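Alkyl hydroperoxide reductase E (Mycobacterium tuberculosis, PDB 5C04) probably reduces hydrogen peroxide, organic hydroperoxides and peroxynitrite through a reactive cysteine thiol, drawing its electrons from mycoredoxin to protect the bacterium from oxidative stress. Local coordinates at residues Thr8-Phe12 with Val22-Gly26. The protein carries 1 engineered substitution. Residues are numbered along the deposited sequence; the frame is centred on the assembly and turned at random. Where two conformers were deposited one is given.
Sequences TAPDF and VTLRG
Phe12 O and Asp11 OD1 accept the backbone amides of Leu24 and Arg25, where the chain entering the first β-hairpin meets the chain leaving it. Phe12 O takes Leu24 N at 3.2 Å, the N-H arriving in the carbonyl plane, and also receives a CA-H...O contact from Thr23 CA. The carboxylate of Asp11 continues the pairing by side chain: CG anti to the backbone N (chi1 -155°) brings it to Arg25, the residue that begins the 3-10 segment, and OD1 takes Arg25 N at 3.2 Å, on its syn side but 33° out of the carboxylate plane. Asp11 OD1 is shared with a weak bond from Phe12 N within its own segment. The other oxygen, OD2, forms a long salt bridge to Arg25 NE at 3.5 Å, lying at the guanidinium edge while the two planes stand 58° apart. In the conformer given, the Thr23 hydroxyl bonds to Thr13 OG1.

The apolar part centres on Leu24. Its CB sits over one face of the Phe12 ring in a CH-π contact, 4.0 Å from the centroid and shifted toward the rim. At the other end of the Leu24 side chain, CD2 meets Ala9 CB at 3.7 Å and rests against Pro10 O, an oxygen hydrogen-bonded to Tyr105 OH.

The pairing extends the antiparallel hairpin of strands 13-16 and 21-23 beyond its strand ends, with Val22 and Leu14 bonded through their backbones. Strand 13-16 also pairs with strand 91-93, joining the hairpin to the mixed sheet of the thioredoxin fold. Phe12 packs on Leu92 of strand 91-93 and Val101 of helix 100-104, while Phe12 and Leu24 reach Leu35 and Val33 of strand 32-37.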
# COMPACT_ATOMS: atom_id res chain seq x y z
N THR A 8 20.10 9.39 -18.74
CA THR A 8 19.61 10.47 -17.90
C THR A 8 18.53 9.87 -17.00
O THR A 8 17.61 9.21 -17.48
CB THR A 8 19.03 11.61 -18.74
OG1 THR A 8 20.08 12.16 -19.56
CG2 THR A 8 18.46 12.72 -17.85
N ALA A 9 18.67 10.10 -15.70
CA ALA A 9 17.68 9.63 -14.71
C ALA A 9 16.32 10.31 -14.93
O ALA A 9 16.26 11.54 -14.90
CB ALA A 9 18.18 9.94 -13.32
N PRO A 10 15.22 9.53 -15.10
CA PRO A 10 13.91 10.16 -15.27
C PRO A 10 13.56 11.03 -14.08
O PRO A 10 13.77 10.60 -12.94
CB PRO A 10 12.97 8.96 -15.39
CG PRO A 10 13.80 7.92 -16.05
CD PRO A 10 15.18 8.11 -15.50
N ASP A 11 13.01 12.22 -14.31
CA ASP A 11 12.60 13.05 -13.18
C ASP A 11 11.35 12.45 -12.54
O ASP A 11 10.58 11.71 -13.17
CB ASP A 11 12.27 14.50 -13.57
CG ASP A 11 12.44 15.49 -12.38
OD1 ASP A 11 12.88 15.09 -11.27
OD2 ASP A 11 12.16 16.70 -12.59
N PHE A 12 11.19 12.77 -11.28
CA PHE A 12 9.99 12.40 -10.56
C PHE A 12 9.71 13.37 -9.45
O PHE A 12 10.62 14.02 -8.95
CB PHE A 12 10.08 10.96 -10.01
CG PHE A 12 11.21 10.72 -9.01
CD1 PHE A 12 11.14 11.20 -7.71
CD2 PHE A 12 12.35 10.00 -9.38
CE1 PHE A 12 12.17 10.98 -6.80
CE2 PHE A 12 13.38 9.77 -8.48
CZ PHE A 12 13.29 10.25 -7.19
N VAL A 22 9.08 15.48 -2.74
CA VAL A 22 10.50 15.33 -3.03
C VAL A 22 10.65 15.17 -4.53
O VAL A 22 9.99 14.34 -5.13
CB VAL A 22 11.05 14.09 -2.33
CG1 VAL A 22 12.49 13.82 -2.75
CG2 VAL A 22 10.94 14.24 -0.82
N THR A 23 11.51 15.99 -5.15
CA THR A 23 11.76 15.89 -6.59
C THR A 23 13.22 15.50 -6.78
O THR A 23 14.07 15.90 -6.00
CB THR A 23 11.43 17.21 -7.33
OG1 THR A 23 10.02 17.43 -7.32
CG2 THR A 23 11.92 17.21 -8.80
N LEU A 24 13.50 14.69 -7.80
CA LEU A 24 14.90 14.28 -8.07
C LEU A 24 15.74 15.50 -8.49
O LEU A 24 16.88 15.68 -8.03
CB LEU A 24 14.94 13.22 -9.17
CG LEU A 24 16.33 12.67 -9.54
CD1 LEU A 24 16.96 11.98 -8.35
CD2 LEU A 24 16.29 11.73 -10.74
N ARG A 25 15.17 16.31 -9.38
CA ARG A 25 15.88 17.49 -9.94
C ARG A 25 16.35 18.48 -8.88
O ARG A 25 17.37 19.16 -9.09
CB ARG A 25 14.97 18.19 -10.94
CG ARG A 25 15.65 19.25 -11.79
CD ARG A 25 14.77 19.58 -12.98
NE ARG A 25 14.84 18.53 -14.00
CZ ARG A 25 15.56 18.61 -15.13
NH1 ARG A 25 16.28 19.68 -15.40
NH2 ARG A 25 15.54 17.60 -15.99
N GLY A 26 15.62 18.58 -7.77
CA GLY A 26 16.03 19.40 -6.62
C GLY A 26 17.47 19.21 -6.17
O GLY A 26 18.09 20.15 -5.66